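Long-range contact in PHD finger protein 3 (Homo sapiens, PDB 6IC9), which reads the phosphorylated C-terminal domain of RNA polymerase II through its SPOC domain, the part in this chain, and regulates neuronal gene expression: residues 112-126 and 144-156. Numbering follows the deposited sequence.
Sequences KQVKDMYLIPLGATD and RPNLLLGLIIRQK
Two antiparallel strands of the SPOC-domain sheet, 116-122 and 147-155, pair from Leu122-Leu147 to Asp116-Ile153. A classic beta bulge then sets Lys115 and Asp116 both against Ile153. Ile153 O accepts from Lys115 N at 2.8 Å and weakly from Asp116 N. There Lys115 NZ bonds to the bound phosphopeptide's backbone and Asp116 OD2 to one of its polar side chains. Tyr63 OH hydrogen-bonds to Lys115 NZ and Asp116 OD1. On the face carrying Tyr118 and Ile120, Ile120 CD1 lies 3.9 Å from Leu151 CB, and helix 57-70 packs there through Trp61. On the other face, with CG anti to the backbone N (chi1 -179°) and the chain extended, Met117 lies alongside Ile152, Met117 CE 3.7 Å from Ile152 CD1.

At the far end, Arg144 NH2 grips the turn 123-126, donating to Gly123 O at 3.1 Å and, in the guanidinium plane, to Asp126 O at 2.9 Å. Leu122 CD2 covers one guanidinium face, Ala124 O the other. An alanine here would probably leave Asp126 O without this donor, Gly123 O with one fewer, and the turn less firmly held. Water 1 accepts from Arg144 NE at 2.7 Å and donates to Leu122 O and Pro145 O.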
loop_
_atom_site.group_PDB
_atom_site.type_symbol
_atom_site.label_atom_id
_atom_site.label_comp_id
_atom_site.label_asym_id
_atom_site.label_seq_id
_atom_site.Cartn_x
_atom_site.Cartn_y
_atom_site.Cartn_z
ATOM N N LYS A 112 0.695 -15.208 -4.868
ATOM C CA LYS A 112 -0.302 -16.169 -4.405
ATOM C C LYS A 112 -0.797 -15.849 -2.998
ATOM O O LYS A 112 -1.993 -15.959 -2.715
ATOM C CB LYS A 112 0.320 -17.573 -4.480
ATOM C CG LYS A 112 -0.565 -18.720 -4.039
ATOM C CD LYS A 112 0.251 -20.021 -3.893
ATOM C CE LYS A 112 -0.638 -21.203 -3.490
ATOM N NZ LYS A 112 -1.364 -20.982 -2.188
ATOM N N GLN A 113 0.091 -15.423 -2.108
ATOM C CA GLN A 113 -0.316 -15.250 -0.728
ATOM C C GLN A 113 -0.980 -13.909 -0.465
ATOM O O GLN A 113 -1.507 -13.721 0.635
ATOM C CB GLN A 113 0.875 -15.384 0.226
ATOM C CG GLN A 113 1.360 -16.819 0.454
ATOM C CD GLN A 113 0.253 -17.730 0.952
ATOM O OE1 GLN A 113 -0.214 -18.596 0.218
ATOM N NE2 GLN A 113 -0.170 -17.540 2.209
ATOM N N VAL A 114 -0.938 -12.953 -1.397
ATOM C CA VAL A 114 -1.591 -11.681 -1.136
ATOM C C VAL A 114 -2.873 -11.592 -1.958
ATOM O O VAL A 114 -2.868 -11.655 -3.198
ATOM C CB VAL A 114 -0.667 -10.454 -1.295
ATOM C CG1 VAL A 114 0.758 -10.784 -1.423
ATOM C CG2 VAL A 114 -1.178 -9.401 -2.231
ATOM N N LYS A 115 -3.971 -11.432 -1.226
ATOM C CA LYS A 115 -5.290 -11.306 -1.828
ATOM C C LYS A 115 -5.449 -9.938 -2.473
ATOM O O LYS A 115 -6.051 -9.820 -3.547
ATOM C CB LYS A 115 -6.344 -11.535 -0.732
ATOM C CG LYS A 115 -7.811 -11.624 -1.217
ATOM C CD LYS A 115 -8.764 -11.753 -0.011
ATOM C CE LYS A 115 -10.168 -12.289 -0.463
ATOM N NZ LYS A 115 -10.659 -11.451 -1.564
ATOM N N ASP A 116 -4.947 -8.884 -1.805
ATOM C CA ASP A 116 -5.121 -7.499 -2.260
ATOM C C ASP A 116 -3.980 -6.641 -1.738
ATOM O O ASP A 116 -3.454 -6.881 -0.646
ATOM C CB ASP A 116 -6.407 -6.799 -1.742
ATOM C CG ASP A 116 -7.651 -7.646 -1.884
ATOM O OD1 ASP A 116 -8.001 -8.345 -0.903
ATOM O OD2 ASP A 116 -8.265 -7.578 -2.950
ATOM N N MET A 117 -3.600 -5.656 -2.530
ATOM C CA MET A 117 -2.665 -4.650 -2.053
ATOM C C MET A 117 -3.093 -3.286 -2.579
ATOM O O MET A 117 -3.282 -3.110 -3.787
ATOM C CB MET A 117 -1.231 -4.975 -2.469
ATOM C CG MET A 117 -0.256 -3.919 -1.940
ATOM S SD MET A 117 1.426 -4.604 -2.010
ATOM C CE MET A 117 2.302 -3.325 -1.168
ATOM N N TYR A 118 -3.264 -2.337 -1.676
ATOM C CA TYR A 118 -3.660 -0.979 -2.043
ATOM C C TYR A 118 -2.551 -0.007 -1.683
ATOM O O TYR A 118 -1.828 -0.204 -0.699
ATOM C CB TYR A 118 -4.940 -0.548 -1.309
ATOM C CG TYR A 118 -6.095 -1.492 -1.640
ATOM C CD1 TYR A 118 -6.676 -1.466 -2.908
ATOM C CD2 TYR A 118 -6.528 -2.446 -0.694
ATOM C CE1 TYR A 118 -7.708 -2.375 -3.236
ATOM C CE2 TYR A 118 -7.574 -3.332 -0.987
ATOM C CZ TYR A 118 -8.127 -3.298 -2.256
ATOM O OH TYR A 118 -9.138 -4.184 -2.518
ATOM N N LEU A 119 -2.424 1.056 -2.468
ATOM C CA LEU A 119 -1.417 2.087 -2.246
ATOM C C LEU A 119 -2.131 3.336 -1.807
ATOM O O LEU A 119 -2.930 3.882 -2.574
ATOM C CB LEU A 119 -0.628 2.369 -3.527
ATOM C CG LEU A 119 0.776 2.967 -3.534
ATOM C CD1 LEU A 119 1.854 2.034 -2.859
ATOM C CD2 LEU A 119 1.139 3.112 -5.023
ATOM N N ILE A 120 -1.808 3.806 -0.605
ATOM C CA ILE A 120 -2.527 4.859 0.089
ATOM C C ILE A 120 -1.627 6.092 0.191
ATOM O O ILE A 120 -0.556 6.019 0.790
ATOM C CB ILE A 120 -2.957 4.375 1.481
ATOM C CG1 ILE A 120 -3.996 3.263 1.316
ATOM C CG2 ILE A 120 -3.518 5.607 2.302
ATOM C CD1 ILE A 120 -4.402 2.595 2.668
ATOM N N PRO A 121 -2.027 7.243 -0.331
ATOM C CA PRO A 121 -1.256 8.462 -0.067
ATOM C C PRO A 121 -1.624 9.008 1.311
ATOM O O PRO A 121 -2.805 9.186 1.626
ATOM C CB PRO A 121 -1.700 9.403 -1.186
ATOM C CG PRO A 121 -3.110 8.981 -1.488
ATOM C CD PRO A 121 -3.131 7.472 -1.290
ATOM N N LEU A 122 -0.629 9.217 2.152
ATOM C CA LEU A 122 -0.868 9.838 3.468
ATOM C C LEU A 122 -0.108 11.148 3.516
ATOM O O LEU A 122 1.128 11.144 3.576
ATOM C CB LEU A 122 -0.428 8.928 4.592
ATOM C CG LEU A 122 -0.631 9.544 5.988
ATOM C CD1 LEU A 122 -2.134 9.461 6.288
ATOM C CD2 LEU A 122 0.181 8.762 6.996
ATOM N N GLY A 123 -0.836 12.264 3.441
ATOM C CA GLY A 123 -0.197 13.569 3.536
ATOM C C GLY A 123 0.471 13.794 4.883
ATOM O O GLY A 123 0.061 13.237 5.904
ATOM N N ALA A 124 1.558 14.573 4.858
ATOM C CA ALA A 124 2.348 14.829 6.071
ATOM C C ALA A 124 1.481 15.397 7.209
ATOM O O ALA A 124 1.694 15.065 8.375
ATOM C CB ALA A 124 3.503 15.790 5.749
ATOM N N THR A 125 0.507 16.252 6.883
ATOM C CA THR A 125 -0.413 16.804 7.873
ATOM C C THR A 125 -1.756 16.081 7.874
ATOM O O THR A 125 -2.746 16.624 8.376
ATOM C CB THR A 125 -0.630 18.305 7.642
ATOM O OG1 THR A 125 -1.268 18.524 6.375
ATOM C CG2 THR A 125 0.693 19.028 7.606
ATOM N N ASP A 126 -1.812 14.874 7.314
ATOM C CA ASP A 126 -3.040 14.098 7.307
ATOM C C ASP A 126 -3.174 13.320 8.595
ATOM O O ASP A 126 -2.182 12.894 9.205
ATOM C CB ASP A 126 -3.085 13.091 6.147
ATOM C CG ASP A 126 -3.483 13.709 4.822
ATOM O OD1 ASP A 126 -3.702 14.947 4.760
ATOM O OD2 ASP A 126 -3.554 12.936 3.823
ATOM N N ARG A 144 6.603 13.827 9.594
ATOM C CA ARG A 144 6.945 12.891 8.529
ATOM C C ARG A 144 6.713 13.565 7.194
ATOM O O ARG A 144 5.986 14.559 7.120
ATOM C CB ARG A 144 6.120 11.590 8.630
ATOM C CG ARG A 144 4.708 11.834 8.953
ATOM C CD ARG A 144 3.884 10.540 8.934
ATOM N NE ARG A 144 2.613 11.016 8.453
ATOM C CZ ARG A 144 1.647 11.405 9.226
ATOM N NH1 ARG A 144 1.819 11.272 10.503
ATOM N NH2 ARG A 144 0.533 11.893 8.708
ATOM N N PRO A 145 7.327 13.066 6.121
ATOM C CA PRO A 145 7.042 13.611 4.796
ATOM C C PRO A 145 5.704 13.055 4.323
ATOM O O PRO A 145 5.145 12.163 4.942
ATOM C CB PRO A 145 8.198 13.099 3.940
ATOM C CG PRO A 145 8.567 11.789 4.564
ATOM C CD PRO A 145 8.311 11.979 6.082
ATOM N N ASN A 146 5.210 13.594 3.221
ATOM C CA ASN A 146 4.157 12.886 2.481
ATOM C C ASN A 146 4.641 11.470 2.207
ATOM O O ASN A 146 5.806 11.254 1.816
ATOM C CB ASN A 146 3.838 13.599 1.155
ATOM C CG ASN A 146 3.174 14.942 1.334
ATOM O OD1 ASN A 146 2.496 15.195 2.326
ATOM N ND2 ASN A 146 3.361 15.834 0.340
ATOM N N LEU A 147 3.735 10.486 2.324
ATOM C CA LEU A 147 4.132 9.085 2.282
ATOM C C LEU A 147 3.160 8.299 1.423
ATOM O O LEU A 147 1.954 8.590 1.394
ATOM C CB LEU A 147 4.078 8.422 3.688
ATOM C CG LEU A 147 5.210 8.801 4.637
ATOM C CD1 LEU A 147 4.917 8.143 5.971
ATOM C CD2 LEU A 147 6.539 8.275 3.994
ATOM N N LEU A 148 3.682 7.239 0.812
ATOM C CA LEU A 148 2.877 6.181 0.196
ATOM C C LEU A 148 2.922 5.011 1.154
ATOM O O LEU A 148 4.019 4.546 1.519
ATOM C CB LEU A 148 3.475 5.753 -1.169
ATOM C CG LEU A 148 3.298 6.807 -2.274
ATOM C CD1 LEU A 148 4.104 6.367 -3.508
ATOM C CD2 LEU A 148 1.809 6.993 -2.682
ATOM N N LEU A 149 1.740 4.564 1.614
ATOM C CA LEU A 149 1.600 3.356 2.401
ATOM C C LEU A 149 1.107 2.223 1.519
ATOM O O LEU A 149 0.378 2.451 0.560
ATOM C CB LEU A 149 0.546 3.651 3.500
ATOM C CG LEU A 149 0.958 4.125 4.905
ATOM C CD1 LEU A 149 2.079 5.129 4.969
ATOM C CD2 LEU A 149 -0.303 4.567 5.736
ATOM N N GLY A 150 1.448 0.996 1.883
ATOM C CA GLY A 150 0.860 -0.186 1.286
ATOM C C GLY A 150 -0.011 -0.878 2.328
ATOM O O GLY A 150 0.459 -1.217 3.410
ATOM N N LEU A 151 -1.261 -1.110 1.966
ATOM C CA LEU A 151 -2.206 -1.897 2.777
ATOM C C LEU A 151 -2.278 -3.259 2.137
ATOM O O LEU A 151 -2.749 -3.376 1.009
ATOM C CB LEU A 151 -3.572 -1.199 2.772
ATOM C CG LEU A 151 -4.726 -2.001 3.343
ATOM C CD1 LEU A 151 -4.400 -2.272 4.766
ATOM C CD2 LEU A 151 -6.008 -1.117 3.208
ATOM N N ILE A 152 -1.802 -4.296 2.840
ATOM C CA ILE A 152 -1.634 -5.614 2.250
ATOM C C ILE A 152 -2.555 -6.609 2.963
ATOM O O ILE A 152 -2.457 -6.797 4.187
ATOM C CB ILE A 152 -0.161 -6.076 2.330
ATOM C CG1 ILE A 152 0.740 -4.933 1.803
ATOM C CG2 ILE A 152 0.056 -7.342 1.519
ATOM C CD1 ILE A 152 2.224 -5.223 2.024
ATOM N N ILE A 153 -3.449 -7.224 2.199
ATOM C CA ILE A 153 -4.335 -8.288 2.679
ATOM C C ILE A 153 -3.720 -9.628 2.300
ATOM O O ILE A 153 -3.612 -9.943 1.111
ATOM C CB ILE A 153 -5.737 -8.171 2.055
ATOM C CG1 ILE A 153 -6.223 -6.719 2.086
ATOM C CG2 ILE A 153 -6.724 -9.167 2.736
ATOM C CD1 ILE A 153 -6.257 -6.130 3.496
ATOM N N ARG A 154 -3.352 -10.441 3.295
ATOM C CA ARG A 154 -2.753 -11.749 3.039
ATOM C C ARG A 154 -3.623 -12.899 3.563
ATOM O O ARG A 154 -4.407 -12.750 4.500
ATOM C CB ARG A 154 -1.368 -11.804 3.674
ATOM C CG ARG A 154 -0.643 -10.436 3.462
ATOM C CD ARG A 154 0.453 -10.144 4.491
ATOM N NE ARG A 154 1.567 -10.970 4.119
ATOM C CZ ARG A 154 2.684 -11.154 4.816
ATOM N NH1 ARG A 154 2.902 -10.567 5.990
ATOM N NH2 ARG A 154 3.592 -11.944 4.288
ATOM N N GLN A 155 -3.468 -14.050 2.944
ATOM C CA GLN A 155 -4.153 -15.241 3.414
ATOM C C GLN A 155 -3.513 -15.705 4.716
ATOM O O GLN A 155 -2.332 -15.453 4.980
ATOM C CB GLN A 155 -4.093 -16.348 2.355
ATOM C CG GLN A 155 -4.241 -15.866 0.894
ATOM C CD GLN A 155 -5.701 -15.616 0.432
ATOM O OE1 GLN A 155 -6.659 -15.778 1.199
ATOM N NE2 GLN A 155 -5.857 -15.226 -0.842
ATOM N N LYS A 156 -4.334 -16.296 5.573
ATOM C CA LYS A 156 -3.866 -16.923 6.796
ATOM C C LYS A 156 -3.583 -18.396 6.546
ATOM O O LYS A 156 -4.009 -18.990 5.550
ATOM C CB LYS A 156 -4.899 -16.793 7.908
ATOM C CG LYS A 156 -5.081 -15.397 8.390
ATOM C CD LYS A 156 -5.506 -15.393 9.832
ATOM C CE LYS A 156 -6.787 -16.118 9.975
ATOM N NZ LYS A 156 -7.628 -15.332 10.929
HETATM O O HOH W 1 2.711 11.184 5.757
HETATM O O HOH W 2 4.205 15.628 9.676
#